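PDB 1SW6: regulatory protein SWI6 from Saccharomyces cerevisiae, which serves as the shared subunit of the yeast SBF and MBF transcription complexes, with SWI4 or MBP1 as partner, in cell-cycle-dependent transcription. Local coordinates for residues 199-209 and 275-286; 62-70 and 105-113. One frame throughout, in Å; residues are numbered along the deposited sequence.

Contact 1: residues 199-209 and 275-286; sequences SMNRTILHHII and MLNAQDSNGDTC
His206 reaches across to the loop around Asp284 with both ring nitrogens. Swung beside its backbone N (chi1 -81°), the imidazole donates its NE2 hydrogen to Asp284 O at 2.8 Å while ND1 accepts from Thr203 N at 3.1 Å, fixing its rotation. Asp280 CB lies over one face of the ring, a CH-pi contact. Thr203 suits the helix start because its OG1 caps Leu205 N weakly.

Asp280 has two jobs: OD1 accepts the N-H groups of Asn282, an Asx turn, and of Asp284 from opposite faces of the carboxylate, and OD2 receives Arg202 NE at 3.1 Å on its anti lone pair, a salt bridge. The extended arginine keeps its guanidinium nearly coplanar with the carboxylate. Ser281 N donates to Met200 O. Leu205 CG packs on Met275 SD at 3.4 Å, and Cys286 SG lies 4.0 Å from Leu205 CB.

A leucine in place of His206 would probably leave Thr203 N without its acceptor and Asp284 O with one bond, from Asp280 N, instead of two, and let the loop shift. This histidine, from a TxLH variant of the ankyrin TPLH motif, thus joins repeat 3 to repeat 4 by directional bonds, backed by charge and apolar packing.

Contact 2: residues 62-70 and 105-113; sequences KLEAFLQRL and FDSLLQEVN
Phe66 and Val112 mark the closest backbone approach, 5.9 Å between their CA atoms, where helices 62-70 and 105-113 run roughly antiparallel, with axes 10.1 Å apart and N-to-C directions at 143°. Phe66 is the knob of this interface, set in a hole formed by Phe105, Leu108, Leu109 and Val112. With CG opposite the backbone N (chi1 179°), its ring extends toward the other helix. CD1 meets Val112 CG1 at 3.7 Å, while CZ touches Leu109 CD1 at the same separation. CZ also lies 3.8 Å from Phe105 CE1; the two ring planes are inclined at 66°, so the aromatics meet obliquely. A flat, wide side chain suits this place because it can touch four residues on successive turns.

Leu70, one turn further on, lays CD1 over a face of the Phe66 ring and presses CD2 on Leu108 CD1 at 3.4 Å, tight for two methyl carbons. Phe105 stacks with His149 and, like Leu70, touches helix 144-152, while Leu63 and Leu67 lie against helix 134-140, so the pair packs on the first ankyrin repeat.

On one flank Arg69, its chain bent back on itself, forms a salt bridge from NH2 to Glu111 OE2, though the ions are modelled too close for the exact geometry to be trusted. On the other, the extended Lys62 chain crosses Val112 at about a right angle, Lys62 CG 4.1 Å from Val112 CG2, and its NZ gives a hydrogen bond to Thr119 O in the loop after helix 105-115. A lysine fits because its methylenes join the apolar packing while the amine reaches a carbonyl.

The contact is held chiefly by shape-matched apolar packing around one phenylalanine, with one ion pair, of uncertain detail, at the margin.

After two short strands, 27-29 and 46-47, the chain enters helix 57-71, which residues 73-103, not modelled, separate from helix 105-115; contact 2 closes that largely unmodelled loop. The chain then passes through helices 134-140 and 144-152, which pack on residues of contact 2, and through the ankyrin array to residues 199-209. Contact 1 closes the longer excursion to residues 275-286, which includes helix 218-234 and another unmodelled stretch, 244-259. The two loops follow in series, neither nested nor crossing. The contact centres lie 36 Å apart on opposite sides of the chain's centre: contact 2 pairs the early helices, whereas contact 1 closes the long third repeat on itself and reaches the start of the fourth.

Contact 1: residues 199-209 and 275-286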
loop_
_atom_site.group_PDB
_atom_site.type_symbol
_atom_site.label_atom_id
_atom_site.label_comp_id
_atom_site.label_asym_id
_atom_site.label_seq_id
_atom_site.Cartn_x
_atom_site.Cartn_y
_atom_site.Cartn_z
ATOM N N SER A 199 -17.899 -4.077 -4.354
ATOM C CA SER A 199 -18.222 -5.212 -5.207
ATOM C C SER A 199 -18.641 -6.466 -4.442
ATOM O O SER A 199 -19.110 -7.433 -5.040
ATOM C CB SER A 199 -17.035 -5.523 -6.115
ATOM O OG SER A 199 -16.763 -4.408 -6.946
ATOM N N MET A 200 -18.470 -6.442 -3.126
ATOM C CA MET A 200 -18.837 -7.562 -2.261
ATOM C C MET A 200 -20.070 -7.155 -1.448
ATOM O O MET A 200 -20.434 -7.815 -0.472
ATOM C CB MET A 200 -17.686 -7.869 -1.303
ATOM C CG MET A 200 -16.445 -8.433 -1.963
ATOM S SD MET A 200 -16.693 -10.163 -2.442
ATOM C CE MET A 200 -16.554 -10.960 -0.830
ATOM N N ASN A 201 -20.699 -6.061 -1.864
ATOM C CA ASN A 201 -21.854 -5.506 -1.164
ATOM C C ASN A 201 -21.494 -5.258 0.300
ATOM O O ASN A 201 -22.332 -5.380 1.189
ATOM C CB ASN A 201 -23.072 -6.430 -1.255
ATOM C CG ASN A 201 -23.567 -6.602 -2.677
ATOM O OD1 ASN A 201 -23.568 -5.660 -3.468
ATOM N ND2 ASN A 201 -24.002 -7.806 -3.005
ATOM N N ARG A 202 -20.233 -4.919 0.544
ATOM C CA ARG A 202 -19.781 -4.635 1.898
ATOM C C ARG A 202 -19.835 -3.140 2.163
ATOM O O ARG A 202 -19.351 -2.328 1.364
ATOM C CB ARG A 202 -18.369 -5.173 2.112
ATOM C CG ARG A 202 -18.376 -6.659 2.393
ATOM C CD ARG A 202 -16.989 -7.267 2.372
ATOM N NE ARG A 202 -17.033 -8.653 2.828
ATOM C CZ ARG A 202 -15.978 -9.456 2.876
ATOM N NH1 ARG A 202 -14.788 -9.006 2.486
ATOM N NH2 ARG A 202 -16.111 -10.704 3.325
ATOM N N THR A 203 -20.442 -2.781 3.287
ATOM C CA THR A 203 -20.585 -1.383 3.678
ATOM C C THR A 203 -19.371 -0.933 4.476
ATOM O O THR A 203 -18.434 -1.715 4.698
ATOM C CB THR A 203 -21.823 -1.206 4.553
ATOM O OG1 THR A 203 -21.561 -1.740 5.863
ATOM C CG2 THR A 203 -23.001 -1.970 3.933
ATOM N N ILE A 204 -19.392 0.326 4.912
ATOM C CA ILE A 204 -18.295 0.867 5.693
ATOM C C ILE A 204 -18.181 0.097 7.011
ATOM O O ILE A 204 -17.081 -0.085 7.537
ATOM C CB ILE A 204 -18.496 2.377 5.980
ATOM C CG1 ILE A 204 -17.264 2.934 6.698
ATOM C CG2 ILE A 204 -19.733 2.599 6.813
ATOM C CD1 ILE A 204 -16.035 3.014 5.786
ATOM N N LEU A 205 -19.312 -0.369 7.542
ATOM C CA LEU A 205 -19.286 -1.126 8.796
ATOM C C LEU A 205 -18.634 -2.478 8.616
ATOM O O LEU A 205 -17.968 -2.967 9.513
ATOM C CB LEU A 205 -20.691 -1.338 9.365
ATOM C CG LEU A 205 -21.388 -0.121 9.965
ATOM C CD1 LEU A 205 -22.690 -0.554 10.658
ATOM C CD2 LEU A 205 -20.443 0.550 10.966
ATOM N N HIS A 206 -18.833 -3.102 7.461
ATOM C CA HIS A 206 -18.224 -4.409 7.238
ATOM C C HIS A 206 -16.716 -4.249 7.274
ATOM O O HIS A 206 -16.017 -5.060 7.866
ATOM C CB HIS A 206 -18.629 -4.991 5.882
ATOM C CG HIS A 206 -19.974 -5.641 5.874
ATOM N ND1 HIS A 206 -21.081 -5.056 5.299
ATOM C CD2 HIS A 206 -20.388 -6.840 6.354
ATOM C CE1 HIS A 206 -22.117 -5.865 5.420
ATOM N NE2 HIS A 206 -21.724 -6.954 6.057
ATOM N N HIS A 207 -16.224 -3.189 6.642
ATOM C CA HIS A 207 -14.793 -2.939 6.590
ATOM C C HIS A 207 -14.199 -2.593 7.947
ATOM O O HIS A 207 -13.083 -3.017 8.250
ATOM C CB HIS A 207 -14.484 -1.834 5.565
ATOM C CG HIS A 207 -14.665 -2.266 4.141
ATOM N ND1 HIS A 207 -13.816 -3.158 3.517
ATOM C CD2 HIS A 207 -15.615 -1.952 3.227
ATOM C CE1 HIS A 207 -14.237 -3.374 2.283
ATOM N NE2 HIS A 207 -15.326 -2.654 2.082
ATOM N N ILE A 208 -14.932 -1.840 8.767
ATOM C CA ILE A 208 -14.437 -1.475 10.094
ATOM C C ILE A 208 -14.191 -2.773 10.861
ATOM O O ILE A 208 -13.114 -2.996 11.421
ATOM C CB ILE A 208 -15.458 -0.605 10.874
ATOM C CG1 ILE A 208 -15.579 0.780 10.217
ATOM C CG2 ILE A 208 -15.028 -0.487 12.335
ATOM C CD1 ILE A 208 -16.461 1.746 10.959
ATOM N N ILE A 209 -15.198 -3.636 10.867
ATOM C CA ILE A 209 -15.087 -4.910 11.542
ATOM C C ILE A 209 -13.977 -5.772 10.946
ATOM O O ILE A 209 -13.210 -6.370 11.687
ATOM C CB ILE A 209 -16.432 -5.654 11.498
ATOM C CG1 ILE A 209 -17.259 -5.277 12.733
ATOM C CG2 ILE A 209 -16.211 -7.154 11.440
ATOM C CD1 ILE A 209 -17.569 -3.804 12.858
ATOM N N MET A 275 -27.827 0.001 7.378
ATOM C CA MET A 275 -26.439 -0.388 7.438
ATOM C C MET A 275 -26.073 -1.373 8.515
ATOM O O MET A 275 -25.390 -2.365 8.243
ATOM C CB MET A 275 -25.566 0.860 7.579
ATOM C CG MET A 275 -24.082 0.593 7.428
ATOM S SD MET A 275 -23.124 2.018 7.928
ATOM C CE MET A 275 -23.351 3.072 6.496
ATOM N N LEU A 276 -26.525 -1.097 9.735
ATOM C CA LEU A 276 -26.188 -1.925 10.874
ATOM C C LEU A 276 -26.345 -3.417 10.653
ATOM O O LEU A 276 -25.442 -4.177 10.991
ATOM C CB LEU A 276 -26.980 -1.493 12.115
ATOM C CG LEU A 276 -26.681 -2.288 13.403
ATOM C CD1 LEU A 276 -25.192 -2.209 13.747
ATOM C CD2 LEU A 276 -27.512 -1.739 14.565
ATOM N N ASN A 277 -27.471 -3.829 10.084
ATOM C CA ASN A 277 -27.739 -5.246 9.848
ATOM C C ASN A 277 -27.717 -5.637 8.369
ATOM O O ASN A 277 -28.300 -6.650 7.989
ATOM C CB ASN A 277 -29.096 -5.630 10.460
ATOM C CG ASN A 277 -29.185 -5.290 11.942
ATOM O OD1 ASN A 277 -28.405 -5.786 12.755
ATOM N ND2 ASN A 277 -30.137 -4.436 12.298
ATOM N N ALA A 278 -27.044 -4.842 7.542
ATOM C CA ALA A 278 -26.947 -5.125 6.113
ATOM C C ALA A 278 -26.104 -6.378 5.863
ATOM O O ALA A 278 -25.118 -6.628 6.562
ATOM C CB ALA A 278 -26.323 -3.935 5.390
ATOM N N GLN A 279 -26.476 -7.156 4.852
ATOM C CA GLN A 279 -25.743 -8.373 4.534
ATOM C C GLN A 279 -24.908 -8.205 3.283
ATOM O O GLN A 279 -25.366 -7.612 2.309
ATOM C CB GLN A 279 -26.717 -9.533 4.339
ATOM C CG GLN A 279 -27.354 -10.022 5.625
ATOM C CD GLN A 279 -28.501 -10.979 5.367
ATOM O OE1 GLN A 279 -29.587 -10.561 4.979
ATOM N NE2 GLN A 279 -28.261 -12.267 5.570
ATOM N N ASP A 280 -23.682 -8.723 3.313
ATOM C CA ASP A 280 -22.808 -8.633 2.154
ATOM C C ASP A 280 -23.139 -9.783 1.211
ATOM O O ASP A 280 -24.164 -10.445 1.380
ATOM C CB ASP A 280 -21.330 -8.684 2.573
ATOM C CG ASP A 280 -20.910 -10.039 3.123
ATOM O OD1 ASP A 280 -21.760 -10.945 3.255
ATOM O OD2 ASP A 280 -19.709 -10.198 3.428
ATOM N N SER A 281 -22.269 -10.026 0.232
ATOM C CA SER A 281 -22.495 -11.087 -0.753
ATOM C C SER A 281 -22.524 -12.503 -0.199
ATOM O O SER A 281 -23.088 -13.402 -0.827
ATOM C CB SER A 281 -21.460 -10.998 -1.874
ATOM O OG SER A 281 -21.811 -9.967 -2.779
ATOM N N ASN A 282 -21.908 -12.708 0.962
ATOM C CA ASN A 282 -21.901 -14.024 1.591
ATOM C C ASN A 282 -23.130 -14.104 2.486
ATOM O O ASN A 282 -23.455 -15.158 3.030
ATOM C CB ASN A 282 -20.630 -14.231 2.432
ATOM C CG ASN A 282 -19.354 -14.082 1.614
ATOM O OD1 ASN A 282 -19.329 -14.405 0.427
ATOM N ND2 ASN A 282 -18.283 -13.607 2.251
ATOM N N GLY A 283 -23.816 -12.972 2.626
ATOM C CA GLY A 283 -24.999 -12.918 3.467
ATOM C C GLY A 283 -24.636 -12.619 4.911
ATOM O O GLY A 283 -25.462 -12.785 5.810
ATOM N N ASP A 284 -23.398 -12.183 5.129
ATOM C CA ASP A 284 -22.902 -11.853 6.466
ATOM C C ASP A 284 -23.162 -10.409 6.856
ATOM O O ASP A 284 -22.993 -9.492 6.040
ATOM C CB ASP A 284 -21.382 -12.036 6.576
ATOM C CG ASP A 284 -20.956 -13.486 6.616
ATOM O OD1 ASP A 284 -21.638 -14.290 7.286
ATOM O OD2 ASP A 284 -19.914 -13.810 5.996
ATOM N N THR A 285 -23.551 -10.213 8.110
ATOM C CA THR A 285 -23.738 -8.874 8.630
ATOM C C THR A 285 -22.362 -8.592 9.243
ATOM O O THR A 285 -21.573 -9.523 9.429
ATOM C CB THR A 285 -24.784 -8.846 9.734
ATOM O OG1 THR A 285 -24.430 -9.792 10.741
ATOM C CG2 THR A 285 -26.154 -9.168 9.179
ATOM N N CYS A 286 -22.053 -7.337 9.554
ATOM C CA CYS A 286 -20.752 -7.074 10.142
ATOM C C CYS A 286 -20.659 -7.832 11.468
ATOM O O CYS A 286 -19.590 -8.299 11.863
ATOM C CB CYS A 286 -20.517 -5.562 10.319
ATOM S SG CYS A 286 -21.641 -4.639 11.402
HETATM O O HOH W 1 -24.748 -4.470 2.085
HETATM O O HOH W 2 -22.974 -3.309 7.291
#

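Contact 2: residues 62-70 and 105-113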
loop_
_atom_site.group_PDB
_atom_site.type_symbol
_atom_site.label_atom_id
_atom_site.label_comp_id
_atom_site.label_asym_id
_atom_site.label_seq_id
_atom_site.Cartn_x
_atom_site.Cartn_y
_atom_site.Cartn_z
ATOM N N LYS A 62 -0.060 13.905 -15.897
ATOM C CA LYS A 62 -0.113 15.192 -15.226
ATOM C C LYS A 62 -0.640 15.012 -13.804
ATOM O O LYS A 62 -0.070 15.542 -12.850
ATOM C CB LYS A 62 -1.023 16.160 -15.982
ATOM C CG LYS A 62 -1.071 17.542 -15.346
ATOM C CD LYS A 62 -2.080 18.449 -16.024
ATOM C CE LYS A 62 -2.011 19.857 -15.445
ATOM N NZ LYS A 62 -3.077 20.741 -16.012
ATOM N N LEU A 63 -1.737 14.267 -13.660
ATOM C CA LEU A 63 -2.310 14.032 -12.338
ATOM C C LEU A 63 -1.262 13.353 -11.453
ATOM O O LEU A 63 -1.070 13.731 -10.292
ATOM C CB LEU A 63 -3.554 13.140 -12.433
ATOM C CG LEU A 63 -4.203 12.779 -11.089
ATOM C CD1 LEU A 63 -4.584 14.062 -10.368
ATOM C CD2 LEU A 63 -5.435 11.890 -11.306
ATOM N N GLU A 64 -0.589 12.353 -12.012
ATOM C CA GLU A 64 0.449 11.636 -11.284
ATOM C C GLU A 64 1.520 12.607 -10.811
ATOM O O GLU A 64 2.046 12.468 -9.710
ATOM C CB GLU A 64 1.084 10.553 -12.166
ATOM C CG GLU A 64 0.241 9.286 -12.330
ATOM C CD GLU A 64 0.971 8.180 -13.099
ATOM O OE1 GLU A 64 0.422 7.059 -13.212
ATOM O OE2 GLU A 64 2.094 8.435 -13.591
ATOM N N ALA A 65 1.836 13.598 -11.641
ATOM C CA ALA A 65 2.857 14.584 -11.291
ATOM C C ALA A 65 2.373 15.438 -10.129
ATOM O O ALA A 65 3.045 15.546 -9.101
ATOM C CB ALA A 65 3.184 15.472 -12.501
ATOM N N PHE A 66 1.202 16.042 -10.305
ATOM C CA PHE A 66 0.601 16.884 -9.282
ATOM C C PHE A 66 0.515 16.147 -7.947
ATOM O O PHE A 66 0.779 16.721 -6.891
ATOM C CB PHE A 66 -0.797 17.303 -9.729
ATOM C CG PHE A 66 -1.531 18.161 -8.730
ATOM C CD1 PHE A 66 -0.940 19.304 -8.208
ATOM C CD2 PHE A 66 -2.835 17.851 -8.357
ATOM C CE1 PHE A 66 -1.637 20.133 -7.331
ATOM C CE2 PHE A 66 -3.544 18.672 -7.481
ATOM C CZ PHE A 66 -2.945 19.817 -6.967
ATOM N N LEU A 67 0.155 14.869 -8.007
ATOM C CA LEU A 67 0.012 14.047 -6.813
ATOM C C LEU A 67 1.320 13.851 -6.052
ATOM O O LEU A 67 1.326 13.819 -4.821
ATOM C CB LEU A 67 -0.565 12.677 -7.185
ATOM C CG LEU A 67 -1.679 12.125 -6.291
ATOM C CD1 LEU A 67 -1.943 10.672 -6.661
ATOM C CD2 LEU A 67 -1.286 12.229 -4.826
ATOM N N GLN A 68 2.424 13.711 -6.780
ATOM C CA GLN A 68 3.726 13.517 -6.144
ATOM C C GLN A 68 4.216 14.820 -5.512
ATOM O O GLN A 68 4.929 14.799 -4.508
ATOM C CB GLN A 68 4.751 13.012 -7.167
ATOM C CG GLN A 68 5.813 12.092 -6.573
ATOM C CD GLN A 68 5.226 10.790 -6.026
ATOM O OE1 GLN A 68 5.935 9.984 -5.415
ATOM N NE2 GLN A 68 3.929 10.579 -6.247
ATOM N N ARG A 69 3.832 15.950 -6.100
ATOM C CA ARG A 69 4.222 17.255 -5.578
ATOM C C ARG A 69 3.501 17.526 -4.260
ATOM O O ARG A 69 3.989 18.282 -3.424
ATOM C CB ARG A 69 3.888 18.362 -6.584
ATOM C CG ARG A 69 4.585 18.206 -7.925
ATOM C CD ARG A 69 6.098 18.204 -7.753
ATOM N NE ARG A 69 6.656 19.547 -7.615
ATOM C CZ ARG A 69 6.965 20.338 -8.640
ATOM N NH1 ARG A 69 6.773 19.919 -9.888
ATOM N NH2 ARG A 69 7.471 21.547 -8.423
ATOM N N LEU A 70 2.336 16.914 -4.082
ATOM C CA LEU A 70 1.579 17.090 -2.851
ATOM C C LEU A 70 2.211 16.236 -1.762
ATOM O O LEU A 70 2.448 16.708 -0.649
ATOM C CB LEU A 70 0.118 16.673 -3.041
ATOM C CG LEU A 70 -0.779 17.548 -3.921
ATOM C CD1 LEU A 70 -2.198 16.994 -3.913
ATOM C CD2 LEU A 70 -0.764 18.983 -3.410
ATOM N N PHE A 105 -2.184 25.227 -1.536
ATOM C CA PHE A 105 -2.749 24.285 -2.490
ATOM C C PHE A 105 -2.917 24.988 -3.826
ATOM O O PHE A 105 -2.693 24.400 -4.886
ATOM C CB PHE A 105 -4.112 23.787 -2.012
ATOM C CG PHE A 105 -4.717 22.750 -2.906
ATOM C CD1 PHE A 105 -4.256 21.439 -2.878
ATOM C CD2 PHE A 105 -5.715 23.090 -3.811
ATOM C CE1 PHE A 105 -4.779 20.483 -3.740
ATOM C CE2 PHE A 105 -6.245 22.142 -4.676
ATOM C CZ PHE A 105 -5.777 20.838 -4.642
ATOM N N ASP A 106 -3.307 26.256 -3.762
ATOM C CA ASP A 106 -3.530 27.052 -4.959
ATOM C C ASP A 106 -2.271 27.276 -5.789
ATOM O O ASP A 106 -2.322 27.266 -7.019
ATOM C CB ASP A 106 -4.146 28.396 -4.578
ATOM C CG ASP A 106 -5.461 28.648 -5.287
ATOM O OD1 ASP A 106 -5.450 28.756 -6.534
ATOM O OD2 ASP A 106 -6.502 28.731 -4.596
ATOM N N SER A 107 -1.142 27.479 -5.121
ATOM C CA SER A 107 0.110 27.694 -5.830
ATOM C C SER A 107 0.503 26.418 -6.572
ATOM O O SER A 107 0.809 26.456 -7.767
ATOM C CB SER A 107 1.219 28.089 -4.850
ATOM O OG SER A 107 1.563 27.009 -4.001
ATOM N N LEU A 108 0.487 25.294 -5.859
ATOM C CA LEU A 108 0.832 24.000 -6.447
ATOM C C LEU A 108 -0.039 23.730 -7.659
ATOM O O LEU A 108 0.375 23.046 -8.596
ATOM C CB LEU A 108 0.640 22.876 -5.424
ATOM C CG LEU A 108 1.726 22.707 -4.356
ATOM C CD1 LEU A 108 1.246 21.745 -3.280
ATOM C CD2 LEU A 108 3.009 22.194 -5.005
ATOM N N LEU A 109 -1.249 24.278 -7.629
ATOM C CA LEU A 109 -2.194 24.102 -8.719
ATOM C C LEU A 109 -1.723 24.839 -9.978
ATOM O O LEU A 109 -1.741 24.274 -11.073
ATOM C CB LEU A 109 -3.578 24.598 -8.294
ATOM C CG LEU A 109 -4.775 23.945 -8.993
ATOM C CD1 LEU A 109 -4.765 22.451 -8.726
ATOM C CD2 LEU A 109 -6.070 24.553 -8.485
ATOM N N GLN A 110 -1.299 26.095 -9.825
ATOM C CA GLN A 110 -0.826 26.876 -10.970
ATOM C C GLN A 110 0.543 26.347 -11.393
ATOM O O GLN A 110 0.903 26.388 -12.567
ATOM C CB GLN A 110 -0.723 28.372 -10.613
ATOM C CG GLN A 110 -0.399 29.316 -11.810
ATOM C CD GLN A 110 -1.634 29.873 -12.510
ATOM O OE1 GLN A 110 -2.354 30.748 -11.968
ATOM N NE2 GLN A 110 -1.895 29.383 -13.727
ATOM N N GLU A 111 1.293 25.831 -10.426
ATOM C CA GLU A 111 2.620 25.290 -10.682
ATOM C C GLU A 111 2.592 24.082 -11.614
ATOM O O GLU A 111 3.407 23.981 -12.529
ATOM C CB GLU A 111 3.272 24.883 -9.364
ATOM C CG GLU A 111 4.751 24.588 -9.473
ATOM C CD GLU A 111 5.131 23.247 -8.868
ATOM O OE1 GLU A 111 4.953 22.185 -9.550
ATOM O OE2 GLU A 111 5.630 23.211 -7.698
ATOM N N VAL A 112 1.661 23.163 -11.374
ATOM C CA VAL A 112 1.550 21.959 -12.192
ATOM C C VAL A 112 0.919 22.237 -13.551
ATOM O O VAL A 112 1.175 21.519 -14.518
ATOM C CB VAL A 112 0.720 20.864 -11.486
ATOM C CG1 VAL A 112 -0.699 21.353 -11.252
ATOM C CG2 VAL A 112 0.715 19.592 -12.328
ATOM N N ASN A 113 0.085 23.267 -13.623
ATOM C CA ASN A 113 -0.558 23.624 -14.883
ATOM C C ASN A 113 0.459 24.251 -15.829
ATOM O O ASN A 113 0.273 24.250 -17.047
ATOM C CB ASN A 113 -1.712 24.598 -14.638
ATOM C CG ASN A 113 -2.961 23.901 -14.138
ATOM O OD1 ASN A 113 -3.925 24.546 -13.730
ATOM N ND2 ASN A 113 -2.953 22.576 -14.178
#